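Local coordinates for protein halorhodopsin (Halobacterium salinarum, PDB 2JAF) that pumps chloride ions across the membrane of a halophilic archaeon, using light absorbed by its bound retinal, at residues A38-A43 with A241-A246; D197-L202 with F247-W252; S30-V35 with A233-D238. The protein carries 2 engineered substitutions. All blocks are in the same frame, centred on the assembly; numbering follows the deposited sequence.

In the fold
All three contacts use helix 227-255, the last long helix of the bundle and the one that carries the retinal. Interactions 1 and 3 pair it with helix 27-50, the first long helix, and so close the bundle. Their centres are about 12 Å apart. Interaction 2 turns to helix 193-216; its centre is about 13 Å from that of interaction 1 and about 22 Å from that of interaction 3. Along the chain the segments come as 30-35, 38-43, 197-202, 233-238, 241-246 and 247-252, so the contacts interleave. Interactions 1 and 2 touch where Phe245 packs on Leu199. Helix 227-255 is thus flanked by helices 27-50 and 193-216; Lys242, which carries the retinal, lies in interaction 1.

Interaction 1 of 3, residues A38-A43 with A241-A246; sequences ALAGIA and AKYVFA. With RET (retinal), chain G.
Tyr243 packs against Leu39, Ala40 and Ala43 where the first and last long helices of the microbial rhodopsin bundle meet. The neighbour of Tyr243 in the chain is Lys242, which carries the retinal. The two helix segments run in the same general direction, crossing at 24°, with axes 10.3 Å apart at closest approach.

The tyrosine ring does most of the work. Its CG stands beside the backbone N and opposite the carbonyl carbon, chi1 -42°, which sends the ring across to helix 27-50. There one face lies over the backbone at Leu39 and Ala40. Ala40 CA sits 4.2 Å from the centroid of the Tyr243 ring, 25° off the ring normal, and makes a CH-pi contact offset toward the rim. Ala40 CB reaches the far end of the ring, 3.5 Å from Tyr243 OH. Leu39 joins in with its CB: Leu39 CB lies 3.9 Å from Tyr243 CE2. Ala43 CB approaches the ring obliquely, 4.3 Å from Tyr243 CD1. The small side chain of Ala40 probably helps the flat ring come this close to the helix backbone.

The Tyr243 hydroxyl is hydrogen-bonded to Ser73 OG of helix 58-82, so a third helix meets the phenol end.

Lys242 takes a different direction, into the retinal pocket. Its chain is extended until a bend at the last torsion, and Lys242 NZ is bonded covalently to retinal C15 at 1.3 Å. That length fits the imine of a Schiff base. A wider pi-type turn spans 241-244 at this point.

No hydrogen bond crosses between the two segments. The chemistry is apolar and CH-pi contact around one aromatic ring, while the polar end of that ring is tied to Ser73. The ring is therefore held at both its face and its hydroxyl, directly beside the lysine that bears the chromophore.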
# COMPACT_ATOMS: atom_id res chain seq x y z
N ALA A 38 10.38 -12.09 -21.67
CA ALA A 38 10.49 -13.50 -22.04
C ALA A 38 10.95 -14.36 -20.87
O ALA A 38 10.36 -15.41 -20.59
CB ALA A 38 11.45 -13.65 -23.21
N LEU A 39 12.01 -13.93 -20.19
CA LEU A 39 12.52 -14.72 -19.07
C LEU A 39 11.51 -14.82 -17.93
O LEU A 39 11.37 -15.88 -17.32
CB LEU A 39 13.85 -14.14 -18.58
CG LEU A 39 15.01 -14.26 -19.57
CD1 LEU A 39 16.31 -13.73 -18.96
CD2 LEU A 39 15.19 -15.73 -19.96
N ALA A 40 10.81 -13.73 -17.64
CA ALA A 40 9.82 -13.75 -16.58
C ALA A 40 8.67 -14.67 -17.02
O ALA A 40 8.08 -15.38 -16.21
CB ALA A 40 9.30 -12.34 -16.30
N GLY A 41 8.38 -14.67 -18.32
CA GLY A 41 7.33 -15.52 -18.85
C GLY A 41 7.71 -16.98 -18.70
O GLY A 41 6.89 -17.81 -18.32
N ILE A 42 8.96 -17.30 -19.02
CA ILE A 42 9.45 -18.67 -18.90
C ILE A 42 9.47 -19.11 -17.43
O ILE A 42 9.13 -20.25 -17.11
CB ILE A 42 10.86 -18.80 -19.51
CG1 ILE A 42 10.79 -18.53 -21.01
CG2 ILE A 42 11.44 -20.19 -19.24
CD1 ILE A 42 12.13 -18.56 -21.70
N ALA A 43 9.86 -18.21 -16.53
CA ALA A 43 9.92 -18.54 -15.11
C ALA A 43 8.54 -18.93 -14.60
O ALA A 43 8.38 -19.94 -13.90
CB ALA A 43 10.45 -17.34 -14.31
N ALA A 241 18.16 -11.88 -8.86
CA ALA A 241 17.45 -11.58 -7.62
C ALA A 241 16.00 -12.05 -7.62
O ALA A 241 15.40 -12.22 -6.56
CB ALA A 241 17.51 -10.08 -7.33
N LYS A 242 15.43 -12.25 -8.81
CA LYS A 242 14.05 -12.72 -8.90
C LYS A 242 13.87 -14.13 -9.45
O LYS A 242 13.42 -15.03 -8.75
CB LYS A 242 13.20 -11.78 -9.76
CG LYS A 242 12.83 -10.47 -9.11
CD LYS A 242 11.97 -9.65 -10.06
CE LYS A 242 11.38 -8.42 -9.40
NZ LYS A 242 12.39 -7.46 -9.00
N TYR A 243 14.21 -14.31 -10.73
CA TYR A 243 14.00 -15.60 -11.36
C TYR A 243 14.86 -16.73 -10.80
O TYR A 243 14.32 -17.76 -10.39
CB TYR A 243 14.19 -15.49 -12.88
CG TYR A 243 13.56 -14.25 -13.50
CD1 TYR A 243 12.38 -13.71 -12.98
CD2 TYR A 243 14.18 -13.59 -14.56
CE1 TYR A 243 11.84 -12.52 -13.49
CE2 TYR A 243 13.65 -12.41 -15.08
CZ TYR A 243 12.49 -11.87 -14.53
OH TYR A 243 12.02 -10.67 -14.99
N VAL A 244 16.18 -16.54 -10.77
CA VAL A 244 17.06 -17.58 -10.24
C VAL A 244 16.79 -17.77 -8.76
O VAL A 244 16.69 -18.91 -8.28
CB VAL A 244 18.57 -17.22 -10.47
CG1 VAL A 244 19.47 -18.23 -9.75
CG2 VAL A 244 18.88 -17.26 -11.96
N PHE A 245 16.62 -16.67 -8.03
CA PHE A 245 16.33 -16.73 -6.61
C PHE A 245 15.08 -17.56 -6.35
O PHE A 245 15.07 -18.44 -5.49
CB PHE A 245 16.14 -15.31 -6.06
CG PHE A 245 15.63 -15.26 -4.64
CD1 PHE A 245 14.26 -15.31 -4.38
CD2 PHE A 245 16.51 -15.18 -3.57
CE1 PHE A 245 13.78 -15.28 -3.07
CE2 PHE A 245 16.04 -15.14 -2.26
CZ PHE A 245 14.67 -15.19 -2.01
N ALA A 246 14.02 -17.27 -7.10
CA ALA A 246 12.75 -17.98 -6.95
C ALA A 246 12.90 -19.46 -7.30
O ALA A 246 12.30 -20.32 -6.67
CB ALA A 246 11.68 -17.34 -7.83
C1 RET G . 17.62 2.32 -4.78
C2 RET G . 18.20 3.81 -4.68
C3 RET G . 18.26 4.44 -3.27
C4 RET G . 19.17 3.56 -2.30
C5 RET G . 18.82 2.02 -2.28
C6 RET G . 18.07 1.38 -3.48
C7 RET G . 17.67 -0.07 -3.35
C8 RET G . 16.92 -0.88 -4.14
C9 RET G . 16.84 -2.31 -4.00
C10 RET G . 16.08 -2.85 -5.04
C11 RET G . 15.83 -4.20 -5.21
C12 RET G . 15.11 -4.64 -6.33
C13 RET G . 14.74 -6.03 -6.54
C14 RET G . 13.97 -6.21 -7.72
C15 RET G . 13.30 -7.36 -8.07
C16 RET G . 16.06 2.53 -4.83
C17 RET G . 18.16 1.73 -6.18
C18 RET G . 19.29 1.26 -1.05
C19 RET G . 17.68 -3.13 -2.86
C20 RET G . 15.18 -7.16 -5.60

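Interaction 2 of 3, residues D197-L202 with F247-W252; sequences DTLRVL and FILLRW
Leu199 and Ile248 both place a branch beside the backbone N and opposite the carbonyl carbon: CG in Leu199 (chi1 -64°) and CG1 in Ile248 (chi1 -66°). Ile248 CG2 is left facing Leu199, while CG1 carries CD1 on toward Leu202.

Leu199 and Ile248 run alongside each other in opposite senses. Leu199 CD2 meets Ile248 CG2 at 3.9 Å. The other methyl of Leu199 serves a second partner. Leu199 CD1 lies 3.9 Å from Leu249 CB. The same methyl lies against CG and both methyls of Leu249, and the Leu199 side chain lies roughly perpendicular across that leucine. One turn along helix 193-216, Leu202 and Ile248 meet end to end, with Leu202 CD1 3.7 Å from Ile248 CD1.

No hydrogen bond crosses the contact. It is made by branched aliphatic side chains. Leu126 of helix 106-127 touches both Leu199 and Leu249, so a third helix packs against both leucines.

The helix axes are 10.8 Å apart and run antiparallel, at 170°. Leu199 and Leu249 mark the register, with CA atoms 7.4 Å apart. This is the antiparallel packing of the last two long helices in the bacteriorhodopsin-like fold, neighbours both along the chain and in the seven-helix bundle.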
# COMPACT_ATOMS: atom_id res chain seq x y z
N ASP A 197 20.10 -19.61 4.81
CA ASP A 197 21.45 -19.06 4.74
C ASP A 197 21.92 -18.88 3.30
O ASP A 197 22.61 -17.91 2.98
CB ASP A 197 22.44 -19.96 5.50
CG ASP A 197 22.26 -19.88 7.01
OD1 ASP A 197 21.69 -18.88 7.50
OD2 ASP A 197 22.71 -20.81 7.72
N THR A 198 21.54 -19.81 2.43
CA THR A 198 21.90 -19.72 1.02
C THR A 198 21.17 -18.53 0.39
O THR A 198 21.77 -17.69 -0.29
CB THR A 198 21.49 -21.00 0.26
OG1 THR A 198 22.33 -22.08 0.68
CG2 THR A 198 21.63 -20.81 -1.25
N LEU A 199 19.86 -18.46 0.63
CA LEU A 199 19.04 -17.40 0.06
C LEU A 199 19.39 -16.03 0.62
O LEU A 199 19.27 -15.02 -0.07
CB LEU A 199 17.55 -17.70 0.30
CG LEU A 199 17.03 -18.96 -0.40
CD1 LEU A 199 15.56 -19.17 -0.05
CD2 LEU A 199 17.21 -18.84 -1.91
N ARG A 200 19.83 -16.00 1.88
CA ARG A 200 20.21 -14.74 2.52
C ARG A 200 21.41 -14.11 1.83
O ARG A 200 21.46 -12.90 1.64
CB ARG A 200 20.51 -14.98 4.00
CG ARG A 200 20.98 -13.75 4.75
CD ARG A 200 21.06 -14.03 6.24
NE ARG A 200 22.08 -15.02 6.59
CZ ARG A 200 22.41 -15.32 7.83
NH1 ARG A 200 21.80 -14.73 8.85
NH2 ARG A 200 23.38 -16.20 8.08
N VAL A 201 22.38 -14.94 1.45
CA VAL A 201 23.57 -14.43 0.77
C VAL A 201 23.16 -13.83 -0.57
O VAL A 201 23.64 -12.76 -0.95
CB VAL A 201 24.61 -15.56 0.52
CG1 VAL A 201 25.79 -15.01 -0.28
CG2 VAL A 201 25.09 -16.13 1.87
N LEU A 202 22.27 -14.52 -1.28
CA LEU A 202 21.81 -14.04 -2.57
C LEU A 202 21.11 -12.69 -2.45
O LEU A 202 21.33 -11.80 -3.27
CB LEU A 202 20.86 -15.05 -3.22
CG LEU A 202 21.52 -16.34 -3.72
CD1 LEU A 202 20.46 -17.22 -4.39
CD2 LEU A 202 22.64 -16.02 -4.68
N PHE A 247 13.71 -19.75 -8.32
CA PHE A 247 13.93 -21.13 -8.73
C PHE A 247 14.58 -21.94 -7.60
O PHE A 247 14.14 -23.04 -7.28
CB PHE A 247 14.84 -21.19 -9.96
CG PHE A 247 15.19 -22.60 -10.37
CD1 PHE A 247 14.23 -23.42 -10.96
CD2 PHE A 247 16.46 -23.12 -10.13
CE1 PHE A 247 14.53 -24.74 -11.30
CE2 PHE A 247 16.77 -24.44 -10.46
CZ PHE A 247 15.80 -25.25 -11.04
N ILE A 248 15.63 -21.38 -7.02
CA ILE A 248 16.35 -22.04 -5.93
C ILE A 248 15.44 -22.27 -4.73
O ILE A 248 15.45 -23.35 -4.14
CB ILE A 248 17.57 -21.20 -5.50
CG1 ILE A 248 18.59 -21.16 -6.65
CG2 ILE A 248 18.19 -21.78 -4.22
CD1 ILE A 248 19.75 -20.22 -6.41
N LEU A 249 14.66 -21.25 -4.38
CA LEU A 249 13.75 -21.35 -3.25
C LEU A 249 12.67 -22.40 -3.48
O LEU A 249 12.45 -23.28 -2.64
CB LEU A 249 13.12 -19.98 -2.97
CG LEU A 249 11.94 -19.82 -2.00
CD1 LEU A 249 12.06 -20.75 -0.81
CD2 LEU A 249 11.88 -18.36 -1.56
N LEU A 250 12.01 -22.33 -4.63
CA LEU A 250 10.94 -23.26 -4.96
C LEU A 250 11.42 -24.71 -5.07
O LEU A 250 10.76 -25.63 -4.57
CB LEU A 250 10.27 -22.83 -6.27
CG LEU A 250 9.01 -23.59 -6.68
CD1 LEU A 250 8.02 -23.61 -5.52
CD2 LEU A 250 8.38 -22.91 -7.89
N ARG A 251 12.56 -24.91 -5.71
CA ARG A 251 13.11 -26.25 -5.88
C ARG A 251 13.38 -26.90 -4.53
O ARG A 251 13.13 -28.10 -4.35
CB ARG A 251 14.41 -26.20 -6.69
CG ARG A 251 15.03 -27.58 -6.94
CD ARG A 251 16.32 -27.50 -7.76
NE ARG A 251 17.36 -26.72 -7.08
CZ ARG A 251 18.57 -26.47 -7.58
NH1 ARG A 251 18.91 -26.94 -8.77
NH2 ARG A 251 19.43 -25.74 -6.89
N TRP A 252 13.87 -26.12 -3.58
CA TRP A 252 14.17 -26.64 -2.25
C TRP A 252 12.87 -27.04 -1.56
O TRP A 252 12.77 -28.11 -0.97
CB TRP A 252 14.90 -25.61 -1.39
CG TRP A 252 15.42 -26.19 -0.10
CD1 TRP A 252 16.63 -26.79 0.10
CD2 TRP A 252 14.71 -26.28 1.14
NE1 TRP A 252 16.71 -27.26 1.40
CE2 TRP A 252 15.54 -26.97 2.05
CE3 TRP A 252 13.44 -25.87 1.56
CZ2 TRP A 252 15.15 -27.24 3.37
CZ3 TRP A 252 13.05 -26.14 2.87
CH2 TRP A 252 13.91 -26.82 3.76

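Interaction 3 of 3, residues S30-V35 with A233-D238; sequences SSSLWV and AYSVLD
Ser32 and Ser235 bring their helices close together, with CA atoms 6.2 Å apart and the two segments running in the same general direction. One hydrogen bond spans this narrow gap. Ser235 OG donates to the backbone carbonyl of Ser32, and Ser235 OG lies 2.7 Å from Ser32 O. The hydroxyl comes in above the carbonyl plane, 38° out of it, with a C=O...donor angle of 132°. It therefore does not use a lone-pair direction. Ser235 CB follows its oxygen in, at 3.5 Å from Ser32 O. The side chain of Ser32 takes a lesser part: Ser32 CB is 3.9 Å from Ser235 OG.

Ser235 OG stands beside its own backbone N, opposite the carbonyl carbon, with chi1 -69°. That turns it to the partner helix. The same oxygen is also hydrogen-bonded to Ser231 O and Arg108 NH2. Ser32 O and Ser231 O can only accept, so they must share or compete for the one hydroxyl hydrogen. Arg108 NH2 donates to the oxygen.

The contact belongs to the seven-helix bundle of the bacteriorhodopsin-like family, where the first helix, 27-50, lies along the last, 227-255. Both contact residues are small serines, and the backbones come near enough for a side chain to bond directly to a main-chain carbonyl. Ser32 OG turns instead to Leu29 O within its own helix, and also bonds to Ser231 OG across the gap.

Ser235 O accepts a hydrogen bond from Asn36 ND2, a second link between the two helices. Asp238 lies one turn beyond Ser235 and touches the retinal. Its carboxylate is hydrogen-bonded through OD1 to Tyr210 OH and through OD2 to Tyr77 OH. Trp34 packs on Phe160 of the second subunit.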
# COMPACT_ATOMS: atom_id res chain seq x y z
N SER A 30 16.03 -1.29 -25.75
CA SER A 30 14.87 -2.14 -26.01
C SER A 30 15.09 -3.60 -25.61
O SER A 30 14.23 -4.21 -24.97
CB SER A 30 14.49 -2.08 -27.49
OG SER A 30 14.10 -0.77 -27.84
N SER A 31 16.24 -4.16 -25.99
CA SER A 31 16.53 -5.55 -25.68
C SER A 31 16.57 -5.85 -24.18
O SER A 31 16.14 -6.92 -23.75
CB SER A 31 17.85 -5.98 -26.34
OG SER A 31 18.92 -5.12 -25.98
N SER A 32 17.06 -4.90 -23.39
CA SER A 32 17.14 -5.08 -21.94
C SER A 32 15.75 -5.26 -21.32
O SER A 32 15.62 -5.80 -20.22
CB SER A 32 17.83 -3.89 -21.28
OG SER A 32 17.01 -2.74 -21.30
N LEU A 33 14.72 -4.82 -22.03
CA LEU A 33 13.35 -4.94 -21.53
C LEU A 33 12.66 -6.19 -22.07
O LEU A 33 12.07 -6.96 -21.31
CB LEU A 33 12.55 -3.69 -21.90
CG LEU A 33 13.19 -2.36 -21.50
CD1 LEU A 33 12.32 -1.21 -21.99
CD2 LEU A 33 13.38 -2.30 -19.99
N TRP A 34 12.72 -6.40 -23.38
CA TRP A 34 12.09 -7.57 -23.97
C TRP A 34 12.67 -8.87 -23.45
O TRP A 34 11.96 -9.86 -23.28
CB TRP A 34 12.21 -7.55 -25.50
CG TRP A 34 11.24 -6.63 -26.16
CD1 TRP A 34 11.53 -5.51 -26.88
CD2 TRP A 34 9.81 -6.75 -26.16
NE1 TRP A 34 10.36 -4.91 -27.32
CE2 TRP A 34 9.29 -5.66 -26.89
CE3 TRP A 34 8.91 -7.68 -25.60
CZ2 TRP A 34 7.92 -5.46 -27.09
CZ3 TRP A 34 7.54 -7.48 -25.80
CH2 TRP A 34 7.06 -6.38 -26.53
N VAL A 35 13.97 -8.87 -23.18
CA VAL A 35 14.63 -10.07 -22.69
C VAL A 35 13.97 -10.55 -21.40
O VAL A 35 13.77 -11.75 -21.22
CB VAL A 35 16.15 -9.83 -22.43
CG1 VAL A 35 16.34 -8.75 -21.38
CG2 VAL A 35 16.81 -11.12 -21.99
N ALA A 233 21.93 -3.35 -16.64
CA ALA A 233 22.47 -3.72 -15.33
C ALA A 233 21.32 -4.15 -14.41
O ALA A 233 21.39 -5.20 -13.77
CB ALA A 233 23.24 -2.54 -14.71
N TYR A 234 20.26 -3.34 -14.36
CA TYR A 234 19.10 -3.65 -13.54
C TYR A 234 18.44 -4.96 -14.01
O TYR A 234 18.02 -5.79 -13.20
CB TYR A 234 18.06 -2.53 -13.62
CG TYR A 234 18.40 -1.24 -12.89
CD1 TYR A 234 18.73 -1.24 -11.53
CD2 TYR A 234 18.30 -0.00 -13.54
CE1 TYR A 234 18.95 -0.05 -10.84
CE2 TYR A 234 18.51 1.20 -12.85
CZ TYR A 234 18.83 1.17 -11.50
OH TYR A 234 19.01 2.35 -10.81
N SER A 235 18.34 -5.13 -15.33
CA SER A 235 17.73 -6.32 -15.90
C SER A 235 18.50 -7.57 -15.50
O SER A 235 17.89 -8.59 -15.17
CB SER A 235 17.65 -6.22 -17.42
OG SER A 235 16.70 -5.23 -17.79
N VAL A 236 19.83 -7.51 -15.54
CA VAL A 236 20.62 -8.67 -15.15
C VAL A 236 20.43 -8.94 -13.66
O VAL A 236 20.34 -10.09 -13.23
CB VAL A 236 22.12 -8.45 -15.43
CG1 VAL A 236 22.94 -9.57 -14.79
CG2 VAL A 236 22.37 -8.40 -16.93
N LEU A 237 20.37 -7.89 -12.85
CA LEU A 237 20.17 -8.08 -11.42
C LEU A 237 18.82 -8.76 -11.18
O LEU A 237 18.71 -9.67 -10.36
CB LEU A 237 20.22 -6.74 -10.68
CG LEU A 237 21.63 -6.16 -10.52
CD1 LEU A 237 21.55 -4.77 -9.92
CD2 LEU A 237 22.46 -7.09 -9.59
N ASP A 238 17.80 -8.32 -11.92
CA ASP A 238 16.46 -8.90 -11.79
C ASP A 238 16.47 -10.39 -12.12
O ASP A 238 15.78 -11.18 -11.47
CB ASP A 238 15.47 -8.20 -12.73
CG ASP A 238 14.88 -6.93 -12.15
OD1 ASP A 238 15.21 -6.56 -11.00
OD2 ASP A 238 14.06 -6.30 -12.85